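Local coordinates for protein putative trimethylamine methyltransferase (Rhizobium meliloti, PDB 4YYC) that probably transfers methyl groups, consistent with a role as a trimethylamine methyltransferase, at residues I276-A280 with F318-I322; G357-C361 with E373-L378; A218-V222 with V262-H266. All blocks are in the same frame, centred on the assembly; numbering follows the deposited sequence.

Contact 1 (I276-A280 with F318-I322); sequences ILSGA and FAASI
A320 O is gripped by two donors: S278 N bonds to it over 2.8 Å, almost straight at the hydrogen (169°), and a water donates to it from 2.9 Å. In the conformer given, one of two and so with some doubt, S278 OG meets the same water and bonds T289 of helix 286-307. A weaker CA-H of L277 points at A320 O as well. Upstream, I276 straddles A319 in the parallel pattern, its N donating to F318 O at 2.9 Å and its O accepting from A320 N. This ladder joins strands 269-277 and 313-322, which with helix 286-307 form a right-handed beta-alpha-beta unit of what is, as in relatives, a TIM-type barrel. Beyond S278 the two chains are bridged by a second water, between S278 O and I322 N. On the face of L277 and A320, L277 CD2 presses tightly on A320 CB (3.5 Å) and lies at the edge of the F318 ring. I322 has CG1 wedged between its backbone N and carbonyl carbon (chi1 56°), which brings CG1 to 3.4 Å from S278 O and CG2 to 3.7 Å from L277 CB. Its CD1 ends on G279, where a CB would strike it. With an alanine here, the turn at S278-G279 and the flank of L277 would probably lose their apolar cover, opening a gap beside L446 of the second subunit. Backbone bonds and water thus hold the two chains in parallel register, and the side chain of F318 comes within about 4 Å of the unidentified ligand.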
loop_
_atom_site.group_PDB
_atom_site.type_symbol
_atom_site.label_atom_id
_atom_site.label_comp_id
_atom_site.label_asym_id
_atom_site.label_seq_id
_atom_site.Cartn_x
_atom_site.Cartn_y
_atom_site.Cartn_z
ATOM N N ILE A 276 -17.275 9.388 -9.141
ATOM C CA ILE A 276 -16.944 8.754 -10.389
ATOM C C ILE A 276 -16.581 7.286 -10.260
ATOM O O ILE A 276 -15.800 6.903 -9.388
ATOM C CB ILE A 276 -15.832 9.519 -11.068
ATOM C CG1 ILE A 276 -16.453 10.798 -11.674
ATOM C CG2 ILE A 276 -15.099 8.750 -12.146
ATOM C CD1 ILE A 276 -15.384 11.758 -12.059
ATOM N N LEU A 277 -17.225 6.480 -11.106
ATOM C CA LEU A 277 -16.743 5.166 -11.456
ATOM C C LEU A 277 -16.246 5.277 -12.897
ATOM O O LEU A 277 -17.046 5.505 -13.827
ATOM C CB LEU A 277 -17.864 4.147 -11.363
ATOM C CG LEU A 277 -18.480 4.014 -9.959
ATOM C CD1 LEU A 277 -19.596 2.986 -10.038
ATOM C CD2 LEU A 277 -17.409 3.597 -8.961
ATOM N N SER A 278 -14.952 5.099 -13.104
ATOM C CA SER A 278 -14.368 5.284 -14.432
ATOM C C SER A 278 -14.939 4.251 -15.381
ATOM O O SER A 278 -15.049 3.075 -15.024
ATOM C CB SER A 278 -12.855 5.181 -14.394
ATOM O OG SER A 278 -12.290 6.305 -13.769
ATOM N N GLY A 279 -15.315 4.688 -16.589
ATOM C CA GLY A 279 -16.057 3.829 -17.513
ATOM C C GLY A 279 -17.561 4.012 -17.462
ATOM O O GLY A 279 -18.286 3.608 -18.381
ATOM N N ALA A 280 -18.075 4.574 -16.381
ATOM C CA ALA A 280 -19.515 4.787 -16.252
ATOM C C ALA A 280 -19.807 6.274 -16.138
ATOM O O ALA A 280 -20.500 6.829 -17.006
ATOM C CB ALA A 280 -20.058 4.015 -15.066
ATOM N N PHE A 318 -14.045 11.348 -5.491
ATOM C CA PHE A 318 -14.321 9.948 -5.222
ATOM C C PHE A 318 -14.145 9.265 -6.566
ATOM O O PHE A 318 -14.879 9.604 -7.522
ATOM C CB PHE A 318 -15.717 9.708 -4.692
ATOM C CG PHE A 318 -16.023 8.270 -4.535
ATOM C CD1 PHE A 318 -15.702 7.619 -3.379
ATOM C CD2 PHE A 318 -16.578 7.544 -5.593
ATOM C CE1 PHE A 318 -15.942 6.253 -3.250
ATOM C CE2 PHE A 318 -16.838 6.185 -5.451
ATOM C CZ PHE A 318 -16.504 5.554 -4.282
ATOM N N ALA A 319 -13.199 8.347 -6.644
ATOM C CA ALA A 319 -12.910 7.692 -7.900
ATOM C C ALA A 319 -12.610 6.222 -7.728
ATOM O O ALA A 319 -11.755 5.818 -6.939
ATOM C CB ALA A 319 -11.811 8.441 -8.649
ATOM N N ALA A 320 -13.422 5.427 -8.371
ATOM C CA ALA A 320 -13.246 3.993 -8.393
ATOM C C ALA A 320 -13.393 3.511 -9.822
ATOM O O ALA A 320 -13.575 4.336 -10.757
ATOM C CB ALA A 320 -14.258 3.367 -7.456
ATOM N N SER A 321 -13.243 2.217 -10.041
ATOM C CA SER A 321 -13.400 1.645 -11.378
ATOM C C SER A 321 -14.676 0.827 -11.450
ATOM O O SER A 321 -15.447 0.756 -10.470
ATOM C CB SER A 321 -12.148 0.830 -11.762
ATOM O OG SER A 321 -11.681 0.078 -10.666
ATOM N N ILE A 322 -14.911 0.231 -12.607
ATOM C CA ILE A 322 -16.015 -0.727 -12.764
ATOM C C ILE A 322 -15.471 -2.038 -13.284
ATOM O O ILE A 322 -14.412 -2.073 -13.891
ATOM C CB ILE A 322 -17.142 -0.259 -13.703
ATOM C CG1 ILE A 322 -16.605 0.092 -15.083
ATOM C CG2 ILE A 322 -17.868 0.920 -13.098
ATOM C CD1 ILE A 322 -17.706 0.441 -16.046
HETATM O O HOH W 1 -11.165 5.962 -11.227
HETATM O O HOH W 2 -12.925 0.989 -15.024
#

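Contact 2 (G357-C361 with E373-L378)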
loop_
_atom_site.group_PDB
_atom_site.type_symbol
_atom_site.label_atom_id
_atom_site.label_comp_id
_atom_site.label_asym_id
_atom_site.label_seq_id
_atom_site.Cartn_x
_atom_site.Cartn_y
_atom_site.Cartn_z
ATOM N N GLY A 357 -9.542 9.166 -1.644
ATOM C CA GLY A 357 -9.065 7.941 -1.005
ATOM C C GLY A 357 -9.795 7.489 0.213
ATOM O O GLY A 357 -11.024 7.663 0.337
ATOM N N GLY A 358 -9.035 6.961 1.144
ATOM C CA GLY A 358 -9.603 6.295 2.307
ATOM C C GLY A 358 -9.377 4.797 2.262
ATOM O O GLY A 358 -8.544 4.306 1.518
ATOM N N SER A 359 -10.001 4.087 3.187
ATOM C CA SER A 359 -9.895 2.620 3.300
ATOM C C SER A 359 -11.073 1.991 2.553
ATOM O O SER A 359 -12.062 1.506 3.156
ATOM C CB SER A 359 -9.829 2.212 4.779
ATOM O OG SER A 359 -8.644 2.743 5.397
ATOM N N LEU A 360 -11.023 2.070 1.226
ATOM C CA LEU A 360 -12.167 1.687 0.380
ATOM C C LEU A 360 -12.066 0.283 -0.149
ATOM O O LEU A 360 -10.954 -0.170 -0.476
ATOM C CB LEU A 360 -12.205 2.650 -0.850
ATOM C CG LEU A 360 -12.325 4.154 -0.555
ATOM C CD1 LEU A 360 -12.356 4.957 -1.837
ATOM C CD2 LEU A 360 -13.508 4.461 0.352
ATOM N N CYS A 361 -13.191 -0.388 -0.298
ATOM C CA CYS A 361 -13.255 -1.739 -0.812
ATOM C C CYS A 361 -14.653 -2.136 -1.249
ATOM O O CYS A 361 -15.667 -1.465 -0.920
ATOM C CB CYS A 361 -12.756 -2.722 0.242
ATOM S SG CYS A 361 -13.817 -2.809 1.730
ATOM N N GLU A 373 -7.748 -4.160 -0.808
ATOM C CA GLU A 373 -8.342 -3.014 -1.495
ATOM C C GLU A 373 -8.134 -1.759 -0.626
ATOM O O GLU A 373 -7.762 -0.706 -1.111
ATOM C CB GLU A 373 -9.802 -3.294 -1.825
ATOM C CG GLU A 373 -9.959 -4.383 -2.867
ATOM C CD GLU A 373 -11.379 -4.834 -3.138
ATOM O OE1 GLU A 373 -12.283 -4.546 -2.349
ATOM O OE2 GLU A 373 -11.586 -5.576 -4.119
ATOM N N SER A 374 -8.460 -1.862 0.663
ATOM C CA SER A 374 -8.312 -0.740 1.577
ATOM C C SER A 374 -6.881 -0.284 1.748
ATOM O O SER A 374 -6.607 0.920 1.722
ATOM C CB SER A 374 -8.858 -1.120 2.945
ATOM O OG SER A 374 -10.285 -1.415 2.873
ATOM N N ALA A 375 -5.943 -1.231 1.830
ATOM C CA ALA A 375 -4.558 -0.915 1.972
ATOM C C ALA A 375 -4.008 -0.224 0.697
ATOM O O ALA A 375 -3.245 0.755 0.781
ATOM C CB ALA A 375 -3.760 -2.167 2.228
ATOM N N ASN A 376 -4.404 -0.696 -0.468
ATOM C CA ASN A 376 -3.946 -0.105 -1.705
ATOM C C ASN A 376 -4.447 1.336 -1.756
ATOM O O ASN A 376 -3.695 2.251 -2.112
ATOM C CB ASN A 376 -4.390 -0.897 -2.909
ATOM C CG ASN A 376 -3.691 -2.241 -3.012
ATOM O OD1 ASN A 376 -2.679 -2.534 -2.340
ATOM N ND2 ASN A 376 -4.246 -3.081 -3.897
ATOM N N THR A 377 -5.688 1.535 -1.360
ATOM C CA THR A 377 -6.256 2.882 -1.437
ATOM C C THR A 377 -5.624 3.777 -0.371
ATOM O O THR A 377 -5.274 4.926 -0.635
ATOM C CB THR A 377 -7.790 2.854 -1.265
ATOM O OG1 THR A 377 -8.394 1.871 -2.145
ATOM C CG2 THR A 377 -8.405 4.182 -1.584
ATOM N N LEU A 378 -5.464 3.249 0.852
ATOM C CA LEU A 378 -4.947 4.055 1.955
ATOM C C LEU A 378 -3.474 4.440 1.799
ATOM O O LEU A 378 -3.060 5.572 2.106
ATOM C CB LEU A 378 -5.186 3.343 3.290
ATOM C CG LEU A 378 -4.778 4.130 4.538
ATOM C CD1 LEU A 378 -5.711 5.329 4.667
ATOM C CD2 LEU A 378 -4.910 3.190 5.739
#
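T377 lies against the loop 357-361 with its methyl: CG2 comes to 3.1 Å from G358 O and rests on G357 CA. The same methyl also meets L360, whose side chain lies roughly perpendicular to that of T377, L360 CD1 to T377 CG2 4.0 Å. It reaches the loop because CG2 stands anti to the backbone N, which turns OG1 back along the helix (chi1 -50°). There OG1 donates to E373 O at 2.8 Å, and T377 N reaches that same oxygen from the opposite face of its carbonyl plane, so the hydroxyl is spent inside the helix. The loop follows strand 354-355 and leads into helix 368-383, a beta-to-alpha connection that folds back over the helix it feeds. Its glycines suit the path: G358 adopts backbone angles at which a CB would collide with the carbonyl oxygen of G357. S374 and S359 meet one turn earlier on the helix, CB to CB at 3.9 Å. Both hydroxyls look elsewhere: S374 OG sits 3.4 Å from S359 O but bonds A370 O and K406 of helix 404-420, whereas S359 OG bonds A392 O and touches the methyls of L378, CD2 at 3.8 Å. Close by, L360 O comes 3.2 Å from S374 N, at too poor an angle to bond. At the far end E373 OE1 approaches C361 CB to 3.2 Å while accepting from G362 N, which keeps the carboxylate beside the loop; E373 also packs on A465 of the second subunit.

Contact 3 (A218-V222 with V262-H266)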
loop_
_atom_site.group_PDB
_atom_site.type_symbol
_atom_site.label_atom_id
_atom_site.label_comp_id
_atom_site.label_asym_id
_atom_site.label_seq_id
_atom_site.Cartn_x
_atom_site.Cartn_y
_atom_site.Cartn_z
ATOM N N ALA A 218 -28.892 22.226 6.124
ATOM C CA ALA A 218 -27.650 22.973 6.234
ATOM C C ALA A 218 -27.870 24.199 7.107
ATOM O O ALA A 218 -27.016 24.527 7.937
ATOM C CB ALA A 218 -27.122 23.324 4.847
ATOM N N GLU A 219 -29.001 24.904 6.945
ATOM C CA GLU A 219 -29.291 26.043 7.811
ATOM C C GLU A 219 -29.384 25.605 9.271
ATOM O O GLU A 219 -28.838 26.262 10.172
ATOM C CB GLU A 219 -30.571 26.752 7.340
ATOM C CG GLU A 219 -30.352 27.485 6.026
ATOM C CD GLU A 219 -31.628 27.987 5.393
ATOM O OE1 GLU A 219 -32.717 27.589 5.837
ATOM O OE2 GLU A 219 -31.527 28.820 4.465
ATOM N N ASP A 220 -30.044 24.475 9.503
ATOM C CA ASP A 220 -30.116 23.944 10.870
ATOM C C ASP A 220 -28.725 23.619 11.445
ATOM O O ASP A 220 -28.468 23.864 12.628
ATOM C CB ASP A 220 -30.974 22.685 10.955
ATOM C CG ASP A 220 -32.469 22.946 10.778
ATOM O OD1 ASP A 220 -32.970 24.090 10.910
ATOM O OD2 ASP A 220 -33.218 21.962 10.532
ATOM N N THR A 221 -27.832 23.063 10.618
ATOM C CA THR A 221 -26.490 22.765 11.068
ATOM C C THR A 221 -25.778 24.035 11.503
ATOM O O THR A 221 -25.155 24.073 12.554
ATOM C CB THR A 221 -25.675 22.071 9.962
ATOM O OG1 THR A 221 -26.317 20.834 9.568
ATOM C CG2 THR A 221 -24.239 21.776 10.391
ATOM N N VAL A 222 -25.890 25.080 10.693
ATOM C CA VAL A 222 -25.276 26.372 11.030
ATOM C C VAL A 222 -25.867 26.896 12.335
ATOM O O VAL A 222 -25.144 27.407 13.180
ATOM C CB VAL A 222 -25.391 27.382 9.855
ATOM C CG1 VAL A 222 -24.933 28.777 10.277
ATOM C CG2 VAL A 222 -24.587 26.898 8.666
ATOM N N VAL A 262 -25.597 27.699 1.295
ATOM C CA VAL A 262 -25.705 27.971 2.722
ATOM C C VAL A 262 -24.340 28.003 3.385
ATOM O O VAL A 262 -23.987 28.944 4.068
ATOM C CB VAL A 262 -26.595 26.922 3.431
ATOM C CG1 VAL A 262 -26.555 27.068 4.955
ATOM C CG2 VAL A 262 -28.017 26.940 2.876
ATOM N N TYR A 263 -23.570 26.931 3.211
ATOM C CA TYR A 263 -22.295 26.857 3.870
ATOM C C TYR A 263 -21.308 27.929 3.440
ATOM O O TYR A 263 -20.668 28.558 4.310
ATOM C CB TYR A 263 -21.713 25.457 3.709
ATOM C CG TYR A 263 -22.493 24.435 4.539
ATOM C CD1 TYR A 263 -22.643 24.624 5.901
ATOM C CD2 TYR A 263 -23.078 23.307 3.973
ATOM C CE1 TYR A 263 -23.312 23.706 6.691
ATOM C CE2 TYR A 263 -23.769 22.404 4.773
ATOM C CZ TYR A 263 -23.864 22.615 6.114
ATOM O OH TYR A 263 -24.542 21.698 6.878
ATOM N N ALA A 264 -21.237 28.214 2.133
ATOM C CA ALA A 264 -20.347 29.285 1.673
ATOM C C ALA A 264 -20.750 30.648 2.227
ATOM O O ALA A 264 -19.882 31.453 2.496
ATOM C CB ALA A 264 -20.244 29.297 0.159
ATOM N N ARG A 265 -22.032 30.917 2.446
ATOM C CA ARG A 265 -22.411 32.182 3.042
ATOM C C ARG A 265 -22.057 32.320 4.504
ATOM O O ARG A 265 -21.973 33.447 5.002
ATOM C CB ARG A 265 -23.901 32.409 2.870
ATOM C CG ARG A 265 -24.283 32.835 1.475
ATOM C CD ARG A 265 -25.630 33.524 1.489
ATOM N NE ARG A 265 -25.959 34.025 0.164
ATOM C CZ ARG A 265 -26.705 33.388 -0.741
ATOM N NH1 ARG A 265 -27.227 32.197 -0.511
ATOM N NH2 ARG A 265 -26.933 33.995 -1.912
ATOM N N HIS A 266 -21.837 31.195 5.193
ATOM C CA HIS A 266 -21.469 31.203 6.600
ATOM C C HIS A 266 -20.025 30.761 6.884
ATOM O O HIS A 266 -19.731 30.386 7.994
ATOM C CB HIS A 266 -22.461 30.306 7.347
ATOM C CG HIS A 266 -23.855 30.822 7.288
ATOM N ND1 HIS A 266 -24.255 31.928 7.985
ATOM C CD2 HIS A 266 -24.924 30.407 6.572
ATOM C CE1 HIS A 266 -25.518 32.199 7.695
ATOM N NE2 HIS A 266 -25.964 31.265 6.870
#
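V222 and H266 make a CH-pi contact: CG1 of V222 stands over one face of the imidazole, 3.9 Å from the ring centroid and only 16° off its normal. H266 ND1 bonds E235, and this bond, with V222 CG1 over one face and R265 CB more loosely over the other, probably limits the ring's rotation. CG1 of V222 stands anti to its N (chi1 172°) and goes to the histidine, leaving CG2 for the tyrosine.

Apolar packing fills the space between the two backbones. At the small side chain of A218 they lie close, the CA atoms of A218 and V262 being 6.4 Å apart. A218 CB meets V262 CG1 at 3.8 Å and Y263 CE2 at 3.5 Å, the latter obliquely to the ring. V222 CG2 also reaches Y263, 4.0 Å from CE1, the two side chains lying alongside and running opposite ways. On the solvent side, in the conformer given, the aliphatic part of E219 lies across V262, CG to CG2 at 4.0 Å.

Polar groups gather at the end of Y263, whose ring reaches T221 of helix 215-229. Y263 OH touches T221 CB at 3.3 Å, with T221 CG2 at the ring edge. That hydroxyl is hydrogen-bonded to S211 O, and T221 OG1 to S211 N and R217 O, so both buried polar ends are satisfied by the chain around the start of helix 215-229.

The segments run side by side in roughly the same direction. In the chain, helix 215-229 follows strand 208-209 and precedes strand 240-245, and helix 254-265 comes after 240-245 and before 269-277. Both are outer helices of the barrel, with helix 192-202 beyond the first and helix 286-307 beyond the second.

Overall arrangement
Contacts 1 and 2 are buried and meet directly, F318 CE1 lying 4.1 Å from L360 CD1; contact 3 is partly buried, its centre about 30 Å from that of contact 1 and about 31 Å from that of contact 2. Contact 1 pairs parallel strands through backbone bonds and water, contact 2 packs a loop on the helix it feeds through methyl-to-carbonyl contacts, and contact 3 joins two helices by apolar and CH-pi packing. Strand 269-277, which runs into contact 1, follows helix 254-265 of contact 3 in the chain. Contacts 1 and 2 touch the second subunit and lie nearer the unidentified ligand; contact 3 belongs to the outer helical layer, untouched by the other subunit.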